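Side-chain contacts in HTH-type transcriptional regulator PrpR (Mycobacterium tuberculosis, PDB 6D2S), which controls transcription of the enzymes that break down short-chain fatty acids through the glyoxylate and methylcitrate cycles, and is required for assimilating cholesterol-derived propionate: residues A[65-70]-A[74-79]; A[49-54]-A[93-98]; A[229-234]-A[239-244]. All blocks are in the same frame, centred on the assembly; numbering follows the deposited sequence.

Contact 1: A[65-70]-A[74-79]; sequences AKRRYH and KVLRVA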
ATOM      1  N   ALA A  65       3.690  18.726  -4.698  1.00 43.22           N
ATOM      2  CA  ALA A  65       3.982  17.582  -3.852  1.00 36.63           C
ATOM      3  C   ALA A  65       2.803  17.305  -2.919  1.00 29.90           C
ATOM      4  O   ALA A  65       1.936  18.157  -2.706  1.00 26.56           O
ATOM      5  CB  ALA A  65       5.255  17.833  -3.047  1.00 33.89           C
ATOM      6  N   LYS A  66       2.770  16.090  -2.356  1.00 21.38           N
ATOM      7  CA  LYS A  66       1.752  15.787  -1.353  1.00 18.12           C
ATOM      8  C   LYS A  66       2.168  16.221   0.047  1.00 15.73           C
ATOM      9  O   LYS A  66       1.310  16.318   0.933  1.00 16.49           O
ATOM     10  CB  LYS A  66       1.408  14.291  -1.345  1.00 17.24           C
ATOM     11  CG  LYS A  66       0.746  13.793  -2.625  1.00 23.27           C
ATOM     12  CD  LYS A  66       0.310  12.336  -2.494  1.00 25.58           C
ATOM     13  CE  LYS A  66      -0.400  11.847  -3.757  1.00 32.48           C
ATOM     14  NZ  LYS A  66      -1.048  10.512  -3.540  1.00 31.36           N
ATOM     15  N   ARG A  67       3.454  16.477   0.269  1.00 14.39           N
ATOM     16  CA  ARG A  67       3.915  16.959   1.558  1.00 15.70           C
ATOM     17  C   ARG A  67       5.245  17.673   1.373  1.00 17.76           C
ATOM     18  O   ARG A  67       5.932  17.501   0.361  1.00 19.97           O
ATOM     19  CB  ARG A  67       4.054  15.817   2.577  1.00 13.22           C
ATOM     20  CG  ARG A  67       5.281  14.937   2.333  1.00 16.19           C
ATOM     21  CD  ARG A  67       5.409  13.800   3.359  1.00 16.70           C
ATOM     22  NE  ARG A  67       6.629  13.049   3.088  1.00 18.88           N
ATOM     23  CZ  ARG A  67       6.712  12.028   2.238  1.00 20.88           C
ATOM     24  NH1 ARG A  67       5.637  11.606   1.574  1.00 20.24           N
ATOM     25  NH2 ARG A  67       7.878  11.426   2.050  1.00 26.12           N
ATOM     26  N   ARG A  68       5.585  18.496   2.363  0.52 17.08           N
ATOM     27  CA  ARG A  68       6.894  19.136   2.439  0.52 17.26           C
ATOM     28  C   ARG A  68       7.242  19.267   3.911  0.52 17.97           C
ATOM     29  O   ARG A  68       6.507  19.911   4.665  0.52 18.12           O
ATOM     30  CB  ARG A  68       6.903  20.512   1.757  0.52 18.74           C
ATOM     31  CG  ARG A  68       8.285  21.172   1.675  0.52 23.78           C
ATOM     32  CD  ARG A  68       9.213  20.390   0.757  0.52 25.54           C
ATOM     33  NE  ARG A  68      10.596  20.862   0.795  0.52 28.31           N
ATOM     34  CZ  ARG A  68      11.155  21.614  -0.146  0.52 25.40           C
ATOM     35  NH1 ARG A  68      10.453  21.992  -1.207  0.52 24.69           N
ATOM     36  NH2 ARG A  68      12.419  21.987  -0.031  0.52 27.39           N
ATOM     37  N   TYR A  69       8.346  18.650   4.324  1.00 17.94           N
ATOM     38  CA  TYR A  69       8.796  18.744   5.697  1.00 15.41           C
ATOM     39  C   TYR A  69       9.767  19.912   5.827  1.00 20.61           C
ATOM     40  O   TYR A  69      10.663  20.078   4.995  1.00 24.47           O
ATOM     41  CB  TYR A  69       9.446  17.431   6.139  1.00 19.66           C
ATOM     42  CG  TYR A  69       9.839  17.444   7.592  1.00 23.25           C
ATOM     43  CD1 TYR A  69       8.906  17.759   8.570  1.00 21.39           C
ATOM     44  CD2 TYR A  69      11.137  17.138   7.989  1.00 22.58           C
ATOM     45  CE1 TYR A  69       9.246  17.782   9.898  1.00 23.93           C
ATOM     46  CE2 TYR A  69      11.486  17.153   9.323  1.00 22.97           C
ATOM     47  CZ  TYR A  69      10.537  17.473  10.271  1.00 25.36           C
ATOM     48  OH  TYR A  69      10.871  17.504  11.600  1.00 28.31           O
ATOM     49  N   HIS A  70       9.563  20.732   6.858  1.00 19.73           N
ATOM     50  CA  HIS A  70      10.409  21.880   7.177  1.00 21.96           C
ATOM     51  C   HIS A  70      11.212  21.532   8.427  1.00 22.96           C
ATOM     52  O   HIS A  70      10.787  21.831   9.555  1.00 20.96           O
ATOM     53  CB  HIS A  70       9.560  23.139   7.392  1.00 16.41           C
ATOM     54  CG  HIS A  70       8.883  23.637   6.148  1.00 16.59           C
ATOM     55  ND1 HIS A  70       9.202  24.843   5.557  1.00 16.88           N
ATOM     56  CD2 HIS A  70       7.903  23.095   5.385  1.00 21.29           C
ATOM     57  CE1 HIS A  70       8.451  25.020   4.484  1.00 16.84           C
ATOM     58  NE2 HIS A  70       7.657  23.972   4.354  1.00 16.59           N
ATOM     59  N   LYS A  74      10.445  22.190  12.350  1.00 24.35           N
ATOM     60  CA  LYS A  74       9.674  20.973  12.631  1.00 23.31           C
ATOM     61  C   LYS A  74       8.195  21.152  12.277  1.00 25.66           C
ATOM     62  O   LYS A  74       7.294  20.946  13.093  1.00 23.36           O
ATOM     63  CB  LYS A  74       9.844  20.546  14.094  1.00 25.58           C
ATOM     64  CG  LYS A  74      11.290  20.230  14.469  1.00 33.19           C
ATOM     65  CD  LYS A  74      11.373  19.451  15.771  1.00 42.13           C
ATOM     66  CE  LYS A  74      10.731  20.213  16.915  1.00 44.32           C
ATOM     67  NZ  LYS A  74      10.737  19.412  18.172  1.00 49.35           N
ATOM     68  N   VAL A  75       7.958  21.540  11.030  1.00 20.91           N
ATOM     69  CA  VAL A  75       6.610  21.680  10.492  1.00 16.34           C
ATOM     70  C   VAL A  75       6.474  20.747   9.305  1.00 14.70           C
ATOM     71  O   VAL A  75       7.330  20.743   8.418  1.00 16.85           O
ATOM     72  CB  VAL A  75       6.311  23.131  10.065  1.00 16.38           C
ATOM     73  CG1 VAL A  75       5.034  23.175   9.204  1.00 15.87           C
ATOM     74  CG2 VAL A  75       6.168  24.026  11.281  1.00 19.33           C
ATOM     75  N   LEU A  76       5.381  19.979   9.266  1.00 13.27           N
ATOM     76  CA  LEU A  76       5.076  19.141   8.113  1.00 14.73           C
ATOM     77  C   LEU A  76       3.847  19.725   7.430  1.00 16.04           C
ATOM     78  O   LEU A  76       2.756  19.728   8.009  1.00 14.44           O
ATOM     79  CB  LEU A  76       4.818  17.689   8.516  1.00 13.07           C
ATOM     80  CG  LEU A  76       4.386  16.798   7.343  1.00 16.64           C
ATOM     81  CD1 LEU A  76       5.518  16.653   6.325  1.00 15.48           C
ATOM     82  CD2 LEU A  76       3.932  15.425   7.835  1.00 15.03           C
ATOM     83  N   ARG A  77       4.026  20.220   6.207  1.00 13.10           N
ATOM     84  CA  ARG A  77       2.905  20.673   5.394  1.00 13.32           C
ATOM     85  C   ARG A  77       2.373  19.516   4.557  1.00 18.07           C
ATOM     86  O   ARG A  77       3.147  18.764   3.957  1.00 17.71           O
ATOM     87  CB  ARG A  77       3.337  21.837   4.498  1.00 14.06           C
ATOM     88  CG  ARG A  77       3.561  23.105   5.295  1.00 14.75           C
ATOM     89  CD  ARG A  77       4.404  24.096   4.515  1.00 20.71           C
ATOM     90  NE  ARG A  77       3.745  24.529   3.287  1.00 22.68           N
ATOM     91  CZ  ARG A  77       4.389  24.796   2.154  1.00 25.36           C
ATOM     92  NH1 ARG A  77       5.710  24.652   2.086  1.00 20.36           N
ATOM     93  NH2 ARG A  77       3.715  25.199   1.084  1.00 24.20           N
ATOM     94  N   VAL A  78       1.057  19.370   4.536  1.00 13.87           N
ATOM     95  CA  VAL A  78       0.389  18.268   3.864  1.00 13.51           C
ATOM     96  C   VAL A  78      -0.627  18.875   2.911  1.00 15.70           C
ATOM     97  O   VAL A  78      -1.348  19.806   3.284  1.00 14.53           O
ATOM     98  CB  VAL A  78      -0.287  17.313   4.870  1.00 15.79           C
ATOM     99  CG1 VAL A  78      -1.071  16.219   4.136  1.00 14.82           C
ATOM    100  CG2 VAL A  78       0.758  16.711   5.807  1.00 15.25           C
ATOM    101  N   ALA A  79      -0.663  18.364   1.680  1.00 14.21           N
ATOM    102  CA  ALA A  79      -1.455  18.981   0.621  1.00 15.10           C
ATOM    103  C   ALA A  79      -2.944  18.978   0.954  1.00 14.96           C
ATOM    104  O   ALA A  79      -3.514  17.945   1.307  1.00 14.94           O
ATOM    105  CB  ALA A  79      -1.230  18.246  -0.704  1.00 17.92           C
TER

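Contact 2: A[49-54]-A[93-98]; sequences DRFGIS and TQLALV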
ATOM      1  N   ASP A  49       2.769  15.576  19.981  1.00 21.77           N
ATOM      2  CA  ASP A  49       3.030  15.105  21.340  1.00 27.31           C
ATOM      3  C   ASP A  49       4.375  14.400  21.444  1.00 29.23           C
ATOM      4  O   ASP A  49       5.112  14.595  22.417  1.00 29.86           O
ATOM      5  CB  ASP A  49       1.918  14.151  21.775  1.00 28.29           C
ATOM      6  CG  ASP A  49       0.633  14.869  22.149  1.00 41.22           C
ATOM      7  OD1 ASP A  49       0.639  16.116  22.232  1.00 38.97           O
ATOM      8  OD2 ASP A  49      -0.388  14.173  22.355  1.00 51.27           O
ATOM      9  N   ARG A  50       4.703  13.567  20.461  1.00 23.21           N
ATOM     10  CA  ARG A  50       5.866  12.695  20.540  1.00 26.88           C
ATOM     11  C   ARG A  50       7.124  13.320  19.954  1.00 32.64           C
ATOM     12  O   ARG A  50       8.221  13.068  20.465  1.00 29.86           O
ATOM     13  CB  ARG A  50       5.558  11.379  19.824  1.00 30.44           C
ATOM     14  CG  ARG A  50       6.602  10.292  19.983  1.00 39.83           C
ATOM     15  CD  ARG A  50       6.249   9.097  19.112  1.00 50.69           C
ATOM     16  NE  ARG A  50       7.143   7.964  19.319  1.00 54.95           N
ATOM     17  CZ  ARG A  50       6.809   6.864  19.985  1.00 59.71           C
ATOM     18  NH1 ARG A  50       5.594   6.746  20.506  1.00 57.97           N
ATOM     19  NH2 ARG A  50       7.688   5.881  20.121  1.00 62.77           N
ATOM     20  N   PHE A  51       7.001  14.135  18.898  1.00 26.83           N
ATOM     21  CA  PHE A  51       8.164  14.708  18.229  1.00 23.56           C
ATOM     22  C   PHE A  51       8.190  16.221  18.201  1.00 29.48           C
ATOM     23  O   PHE A  51       9.202  16.795  17.780  1.00 35.79           O
ATOM     24  CB  PHE A  51       8.258  14.194  16.786  1.00 30.30           C
ATOM     25  CG  PHE A  51       8.342  12.717  16.696  1.00 28.71           C
ATOM     26  CD1 PHE A  51       7.211  11.957  16.454  1.00 24.91           C
ATOM     27  CD2 PHE A  51       9.550  12.074  16.897  1.00 34.84           C
ATOM     28  CE1 PHE A  51       7.289  10.588  16.398  1.00 30.94           C
ATOM     29  CE2 PHE A  51       9.632  10.705  16.839  1.00 32.83           C
ATOM     30  CZ  PHE A  51       8.505   9.957  16.594  1.00 28.27           C
ATOM     31  N   GLY A  52       7.142  16.887  18.664  1.00 24.73           N
ATOM     32  CA  GLY A  52       7.119  18.322  18.526  1.00 23.78           C
ATOM     33  C   GLY A  52       6.987  18.784  17.095  1.00 24.67           C
ATOM     34  O   GLY A  52       7.299  19.936  16.800  1.00 26.55           O
ATOM     35  N   ILE A  53       6.519  17.920  16.200  1.00 19.08           N
ATOM     36  CA  ILE A  53       6.303  18.298  14.810  1.00 18.85           C
ATOM     37  C   ILE A  53       4.871  18.776  14.660  1.00 18.78           C
ATOM     38  O   ILE A  53       3.934  18.097  15.087  1.00 17.35           O
ATOM     39  CB  ILE A  53       6.600  17.127  13.867  1.00 19.48           C
ATOM     40  CG1 ILE A  53       8.091  16.793  13.919  1.00 17.78           C
ATOM     41  CG2 ILE A  53       6.134  17.457  12.439  1.00 18.43           C
ATOM     42  CD1 ILE A  53       8.428  15.508  13.243  1.00 16.92           C
ATOM     43  N   SER A  54       4.702  19.963  14.079  1.00 16.00           N
ATOM     44  CA  SER A  54       3.385  20.530  13.818  1.00 16.34           C
ATOM     45  C   SER A  54       2.967  20.182  12.392  1.00 17.28           C
ATOM     46  O   SER A  54       3.672  20.527  11.435  1.00 19.09           O
ATOM     47  CB  SER A  54       3.402  22.048  14.008  1.00 23.56           C
ATOM     48  OG  SER A  54       3.607  22.395  15.372  1.00 27.34           O
ATOM     49  N   THR A  93       3.979   8.560   6.841  1.00  9.31           N
ATOM     50  CA  THR A  93       5.233   8.415   6.108  1.00 14.07           C
ATOM     51  C   THR A  93       6.324   9.265   6.744  1.00 16.50           C
ATOM     52  O   THR A  93       7.432   8.780   6.997  1.00 14.14           O
ATOM     53  CB  THR A  93       5.045   8.775   4.633  1.00 14.68           C
ATOM     54  OG1 THR A  93       4.152   7.838   4.024  1.00 12.80           O
ATOM     55  CG2 THR A  93       6.395   8.707   3.886  1.00 17.03           C
ATOM     56  N   GLN A  94       6.007  10.529   7.066  1.00 12.80           N
ATOM     57  CA  GLN A  94       6.987  11.384   7.734  1.00 13.94           C
ATOM     58  C   GLN A  94       7.313  10.873   9.134  1.00 13.30           C
ATOM     59  O   GLN A  94       8.460  10.982   9.586  1.00 15.59           O
ATOM     60  CB  GLN A  94       6.477  12.830   7.799  1.00 18.43           C
ATOM     61  CG  GLN A  94       7.554  13.829   8.214  1.00 19.14           C
ATOM     62  CD  GLN A  94       8.654  13.915   7.180  1.00 21.70           C
ATOM     63  OE1 GLN A  94       9.849  13.946   7.509  1.00 26.97           O
ATOM     64  NE2 GLN A  94       8.258  13.952   5.913  1.00 13.97           N
ATOM     65  N   LEU A  95       6.320  10.306   9.833  1.00 11.41           N
ATOM     66  CA  LEU A  95       6.572   9.722  11.148  1.00 11.35           C
ATOM     67  C   LEU A  95       7.627   8.624  11.062  1.00 15.41           C
ATOM     68  O   LEU A  95       8.519   8.530  11.917  1.00 17.29           O
ATOM     69  CB  LEU A  95       5.269   9.162  11.732  1.00 12.00           C
ATOM     70  CG  LEU A  95       5.354   8.175  12.913  1.00 22.33           C
ATOM     71  CD1 LEU A  95       6.141   8.732  14.066  1.00 32.29           C
ATOM     72  CD2 LEU A  95       3.943   7.769  13.378  1.00 26.32           C
ATOM     73  N   ALA A  96       7.554   7.801  10.020  1.00 14.50           N
ATOM     74  CA  ALA A  96       8.582   6.783   9.822  1.00 13.29           C
ATOM     75  C   ALA A  96       9.937   7.418   9.558  1.00 14.84           C
ATOM     76  O   ALA A  96      10.948   6.996  10.124  1.00 16.34           O
ATOM     77  CB  ALA A  96       8.204   5.857   8.662  1.00 13.30           C
ATOM     78  N   LEU A  97       9.981   8.414   8.675  1.00 13.75           N
ATOM     79  CA  LEU A  97      11.253   9.045   8.343  1.00 15.69           C
ATOM     80  C   LEU A  97      11.919   9.675   9.564  1.00 24.25           C
ATOM     81  O   LEU A  97      13.153   9.658   9.666  1.00 26.51           O
ATOM     82  CB  LEU A  97      11.031  10.082   7.235  1.00 13.42           C
ATOM     83  CG  LEU A  97      10.628   9.475   5.881  1.00 18.44           C
ATOM     84  CD1 LEU A  97      10.267  10.557   4.850  1.00 22.34           C
ATOM     85  CD2 LEU A  97      11.726   8.564   5.341  1.00 18.59           C
ATOM     86  N   VAL A  98      11.140  10.207  10.516  1.00 22.95           N
ATOM     87  CA  VAL A  98      11.734  10.927  11.645  1.00 22.48           C
ATOM     88  C   VAL A  98      11.832  10.071  12.904  1.00 23.24           C
ATOM     89  O   VAL A  98      12.734  10.273  13.725  1.00 27.20           O
ATOM     90  CB  VAL A  98      10.970  12.234  11.963  1.00 29.05           C
ATOM     91  CG1 VAL A  98      10.902  13.146  10.735  1.00 23.18           C
ATOM     92  CG2 VAL A  98       9.591  11.949  12.548  1.00 29.50           C
TER

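Contact 3: A[229-234]-A[239-244]; sequences RQVAQM and SYFWVA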
ATOM      1  N   ARG A 229     -13.247  -8.766 -13.226  1.00 21.52           N
ATOM      2  CA  ARG A 229     -12.826 -10.027 -12.628  1.00 20.81           C
ATOM      3  C   ARG A 229     -12.609 -11.063 -13.718  1.00 21.63           C
ATOM      4  O   ARG A 229     -13.404 -11.157 -14.658  1.00 25.71           O
ATOM      5  CB  ARG A 229     -13.872 -10.568 -11.648  1.00 26.84           C
ATOM      6  CG  ARG A 229     -14.191  -9.674 -10.474  1.00 28.81           C
ATOM      7  CD  ARG A 229     -15.434 -10.177  -9.766  1.00 22.33           C
ATOM      8  NE  ARG A 229     -16.660  -9.714 -10.418  1.00 30.47           N
ATOM      9  CZ  ARG A 229     -17.863 -10.242 -10.219  1.00 33.60           C
ATOM     10  NH1 ARG A 229     -18.011 -11.281  -9.406  1.00 36.12           N
ATOM     11  NH2 ARG A 229     -18.917  -9.746 -10.852  1.00 36.72           N
ATOM     12  N   GLN A 230     -11.553 -11.856 -13.587  1.00 21.49           N
ATOM     13  CA  GLN A 230     -11.376 -12.926 -14.554  1.00 22.42           C
ATOM     14  C   GLN A 230     -10.458 -13.991 -13.988  1.00 26.11           C
ATOM     15  O   GLN A 230      -9.777 -13.791 -12.979  1.00 26.56           O
ATOM     16  CB  GLN A 230     -10.832 -12.406 -15.883  1.00 30.27           C
ATOM     17  CG  GLN A 230      -9.584 -11.577 -15.771  1.00 34.22           C
ATOM     18  CD  GLN A 230      -9.321 -10.819 -17.055  1.00 39.50           C
ATOM     19  OE1 GLN A 230      -9.390  -9.582 -17.099  1.00 37.43           O
ATOM     20  NE2 GLN A 230      -9.033 -11.557 -18.115  1.00 32.92           N
ATOM     21  N   VAL A 231     -10.463 -15.136 -14.656  1.00 23.02           N
ATOM     22  CA  VAL A 231      -9.620 -16.265 -14.289  1.00 23.19           C
ATOM     23  C   VAL A 231      -8.639 -16.489 -15.427  1.00 24.50           C
ATOM     24  O   VAL A 231      -9.040 -16.623 -16.590  1.00 26.89           O
ATOM     25  CB  VAL A 231     -10.455 -17.527 -14.000  1.00 24.93           C
ATOM     26  CG1 VAL A 231      -9.546 -18.689 -13.617  1.00 24.97           C
ATOM     27  CG2 VAL A 231     -11.454 -17.247 -12.884  1.00 25.45           C
ATOM     28  N   ALA A 232      -7.355 -16.514 -15.093  1.00 24.57           N
ATOM     29  CA  ALA A 232      -6.287 -16.648 -16.067  1.00 30.13           C
ATOM     30  C   ALA A 232      -5.224 -17.587 -15.521  1.00 27.29           C
ATOM     31  O   ALA A 232      -4.936 -17.594 -14.318  1.00 28.90           O
ATOM     32  CB  ALA A 232      -5.657 -15.291 -16.406  1.00 32.83           C
ATOM     33  N   GLN A 233      -4.650 -18.376 -16.413  1.00 27.93           N
ATOM     34  CA  GLN A 233      -3.558 -19.259 -16.050  1.00 33.40           C
ATOM     35  C   GLN A 233      -2.247 -18.485 -16.050  1.00 33.16           C
ATOM     36  O   GLN A 233      -2.020 -17.622 -16.904  1.00 31.57           O
ATOM     37  CB  GLN A 233      -3.497 -20.428 -17.034  1.00 32.56           C
ATOM     38  CG  GLN A 233      -2.947 -21.714 -16.450  1.00 40.28           C
ATOM     39  CD  GLN A 233      -3.020 -22.861 -17.432  1.00 44.47           C
ATOM     40  OE1 GLN A 233      -2.019 -23.228 -18.048  1.00 50.29           O
ATOM     41  NE2 GLN A 233      -4.211 -23.431 -17.593  1.00 45.64           N
ATOM     42  N   MET A 234      -1.388 -18.786 -15.089  1.00 38.37           N
ATOM     43  CA  MET A 234      -0.061 -18.200 -14.996  1.00 43.53           C
ATOM     44  C   MET A 234       1.016 -19.204 -15.398  1.00 41.96           C
ATOM     45  O   MET A 234       0.728 -20.377 -15.665  1.00 39.88           O
ATOM     46  CB  MET A 234       0.186 -17.682 -13.574  1.00 55.03           C
ATOM     47  CG  MET A 234      -0.694 -16.492 -13.208  1.00 62.08           C
ATOM     48  SD  MET A 234       0.227 -14.971 -12.896  1.00 68.58           S
ATOM     49  CE  MET A 234       0.918 -14.632 -14.511  1.00 65.66           C
ATOM     50  N   SER A 239      -4.313 -21.775 -12.250  1.00 26.79           N
ATOM     51  CA  SER A 239      -5.226 -20.689 -12.561  1.00 25.70           C
ATOM     52  C   SER A 239      -5.272 -19.700 -11.409  1.00 24.13           C
ATOM     53  O   SER A 239      -5.258 -20.091 -10.240  1.00 23.65           O
ATOM     54  CB  SER A 239      -6.632 -21.216 -12.840  1.00 25.71           C
ATOM     55  OG  SER A 239      -6.617 -22.110 -13.949  1.00 27.30           O
ATOM     56  N   TYR A 240      -5.341 -18.419 -11.758  1.00 23.51           N
ATOM     57  CA  TYR A 240      -5.417 -17.339 -10.787  1.00 24.41           C
ATOM     58  C   TYR A 240      -6.708 -16.570 -11.001  1.00 23.27           C
ATOM     59  O   TYR A 240      -7.142 -16.370 -12.140  1.00 25.16           O
ATOM     60  CB  TYR A 240      -4.207 -16.410 -10.897  1.00 24.56           C
ATOM     61  CG  TYR A 240      -2.952 -17.060 -10.363  1.00 32.34           C
ATOM     62  CD1 TYR A 240      -2.406 -16.683  -9.136  1.00 29.00           C
ATOM     63  CD2 TYR A 240      -2.338 -18.084 -11.068  1.00 39.50           C
ATOM     64  CE1 TYR A 240      -1.262 -17.309  -8.647  1.00 30.71           C
ATOM     65  CE2 TYR A 240      -1.202 -18.707 -10.592  1.00 40.52           C
ATOM     66  CZ  TYR A 240      -0.668 -18.321  -9.387  1.00 38.84           C
ATOM     67  OH  TYR A 240       0.468 -18.964  -8.935  1.00 39.77           O
ATOM     68  N   PHE A 241      -7.330 -16.175  -9.894  1.00 20.84           N
ATOM     69  CA  PHE A 241      -8.497 -15.314  -9.927  1.00 20.78           C
ATOM     70  C   PHE A 241      -8.029 -13.874  -9.751  1.00 23.36           C
ATOM     71  O   PHE A 241      -7.311 -13.562  -8.794  1.00 22.61           O
ATOM     72  CB  PHE A 241      -9.493 -15.707  -8.834  1.00 22.04           C
ATOM     73  CG  PHE A 241     -10.835 -15.055  -8.986  1.00 26.13           C
ATOM     74  CD1 PHE A 241     -11.918 -15.774  -9.454  1.00 23.88           C
ATOM     75  CD2 PHE A 241     -11.006 -13.713  -8.696  1.00 27.09           C
ATOM     76  CE1 PHE A 241     -13.152 -15.178  -9.612  1.00 24.31           C
ATOM     77  CE2 PHE A 241     -12.242 -13.111  -8.859  1.00 23.41           C
ATOM     78  CZ  PHE A 241     -13.312 -13.839  -9.305  1.00 21.79           C
ATOM     79  N   TRP A 242      -8.421 -13.009 -10.682  1.00 21.40           N
ATOM     80  CA  TRP A 242      -7.917 -11.647 -10.758  1.00 22.45           C
ATOM     81  C   TRP A 242      -9.049 -10.654 -10.555  1.00 19.96           C
ATOM     82  O   TRP A 242     -10.142 -10.823 -11.106  1.00 21.59           O
ATOM     83  CB  TRP A 242      -7.236 -11.392 -12.107  1.00 25.72           C
ATOM     84  CG  TRP A 242      -5.899 -12.071 -12.241  1.00 29.15           C
ATOM     85  CD1 TRP A 242      -5.642 -13.292 -12.797  1.00 29.01           C
ATOM     86  CD2 TRP A 242      -4.638 -11.557 -11.799  1.00 30.70           C
ATOM     87  NE1 TRP A 242      -4.295 -13.568 -12.722  1.00 29.73           N
ATOM     88  CE2 TRP A 242      -3.658 -12.515 -12.121  1.00 34.58           C
ATOM     89  CE3 TRP A 242      -4.244 -10.373 -11.166  1.00 40.29           C
ATOM     90  CZ2 TRP A 242      -2.310 -12.329 -11.833  1.00 38.81           C
ATOM     91  CZ3 TRP A 242      -2.908 -10.193 -10.876  1.00 41.98           C
ATOM     92  CH2 TRP A 242      -1.957 -11.166 -11.212  1.00 39.67           C
ATOM     93  N   VAL A 243      -8.785  -9.619  -9.759  1.00 19.28           N
ATOM     94  CA  VAL A 243      -9.717  -8.510  -9.572  1.00 19.90           C
ATOM     95  C   VAL A 243      -8.937  -7.224  -9.791  1.00 19.07           C
ATOM     96  O   VAL A 243      -7.834  -7.070  -9.255  1.00 19.88           O
ATOM     97  CB  VAL A 243     -10.357  -8.532  -8.170  1.00 25.11           C
ATOM     98  CG1 VAL A 243     -11.375  -7.416  -8.034  1.00 25.12           C
ATOM     99  CG2 VAL A 243     -10.999  -9.889  -7.908  1.00 31.78           C
ATOM    100  N   ALA A 244      -9.483  -6.318 -10.606  1.00 19.86           N
ATOM    101  CA  ALA A 244      -8.762  -5.115 -10.999  1.00 20.63           C
ATOM    102  C   ALA A 244      -9.720  -3.938 -11.113  1.00 24.66           C
ATOM    103  O   ALA A 244     -10.915  -4.099 -11.368  1.00 23.45           O
ATOM    104  CB  ALA A 244      -8.027  -5.298 -12.340  1.00 23.73           C
TER

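Contact 1: A[65-70]-A[74-79]
His-70 O takes two backbone N-H groups at the closed end of a beta hairpin in the IrrE N-terminal-like part: Val-75 N at 3.2 Å in a nearly straight bond, and Lys-74 N in a bent, weak one. Two residues facing one make a G1 beta bulge, with Lys-74 in a left-handed conformation (phi 58°). His-70 N answers with a bond to Val-75 O of 2.7 Å. Farther along, Arg-68 and Arg-77 exchange two backbone bonds, and Ala-79 N reaches Lys-66 O. Strand 75-79 lies between 67-70 and parallel strand 54-58.

On the face of Arg-68, His-70, Val-75 and Arg-77, Arg-77 NH1 donates to His-70 NE2 at 3.1 Å. The bond lies in both the imidazole and guanidinium planes, although these are turned 59° apart. A bend at chi3 (63°) folds the arginine back to the ring edge, and its NE makes a salt bridge with Asp-58.

The face of Arg-67, Tyr-69, Leu-76 and Val-78 looks to helix 84-99. Here Leu-76 CD1, on a branched chain suited to filling a buried site, packs against Tyr-69 CB at 4.0 Å and Arg-67 CB at 4.1 Å. Arg-67 sends NH1 on to Gln-90.

Because NE2 accepts a hydrogen bond, it should carry no proton, so His-70 is probably neutral; the arginine beside it would disfavour a second charge, while Asp-58 would offset that of Arg-77.

Contact 2: A[49-54]-A[93-98]
Val-98 places its CG2 methyl over the centre of the Phe-51 ring, 4.3 Å above the plane, in a loose methyl-on-face contact. CG2 takes the position between the backbone N and the carbonyl carbon (chi1 -56° for CG1), from which it can meet the ring. The opposite face of Phe-51 is lined by Arg-50 CG, offset toward the rim. The flat phenylalanine ring suits its place by offering the methyl a broad apolar face. Leu-95 crosses Phe-51 at about a right angle, but the modelled closeness of its CD1 to the ring is doubtful. Leu-95 also packs on Leu-43 and Met-47 of helix 39-51.

The aliphatic contact is that of Ile-53 and Val-98, which reach toward each other tip to tip; the long isoleucine branch carries CD1 to 3.8 Å from Val-98 CG2.

In the backbone, Gly-52 is the first residue past helix 39-51 and has positive phi (68°); on either side of it Phe-51 and Ile-53 both point toward helix 84-99.

No hydrogen bond crosses between the segments, so this joint within the IrrE-like part of the protein rests on shape fit and on the removal of apolar surface from water.

Contact 3: A[229-234]-A[239-244]
Strands 229-233 and 239-244 run antiparallel at 151°, paired by reciprocal backbone bonds between Gln-230 and Trp-242 and between Ala-232 and Tyr-240, the shortest being Tyr-240 N to Ala-232 O at 2.7 Å.

Met-234 lies just beyond the paired strand and serves two rings. Its SD stands over the face of Tyr-240, 4.5 Å from the centroid, and at the same time meets the edge of Trp-242 in plane, 3.8 Å from CZ2. Bends at chi2 and chi3 suit the flexible thioether to this double Met-aromatic contact; the spacing of its CG from the tyrosine ring is doubtful. Ala-232, with only a methyl, puts CB 4.1 Å from Trp-242 CD1, approaching the ring obliquely. Trp-242 NE1 is buried without a partner, whereas Tyr-240 OH bonds to Asp-236 in the turn. Ile-184 and helix 215-218 pack on this face.

On the other face Val-231 CG2 touches Phe-241 CD1 at 3.8 Å, crossing it at about a right angle. Arg-229 lays CB near Phe-241 CZ and its CG beside Val-243 CG2, while NH1 continues to Tyr-277 O.

This is an edge hairpin of a five-stranded antiparallel sheet of order 2-1-5-4-3, consistent with a GAF-like regulatory domain.

How the contacts relate
Contacts 1 and 2 belong to the IrrE-like part and touch: backbone bonds probably tie Ser-54 to Leu-76 and Lys-74, and Lys-74 NZ bonds to Phe-51 O. Strand 75-79 leads into helix 84-99, so the hairpin of contact 1 and the helix packing of contact 2 build one unit. Contact 3 lies about 40 Å away, centre to centre, in the C-terminal part. Each is partly buried. Contact 1 sets charged and imidazole groups on its more exposed face, away from Leu-76 and Val-78; in contact 3 exposed Arg-229 and Val-231 lie beside buried Phe-241, and sulfur meets rings on the other face. Contact 2 has no hydrogen bond across it and is apolar.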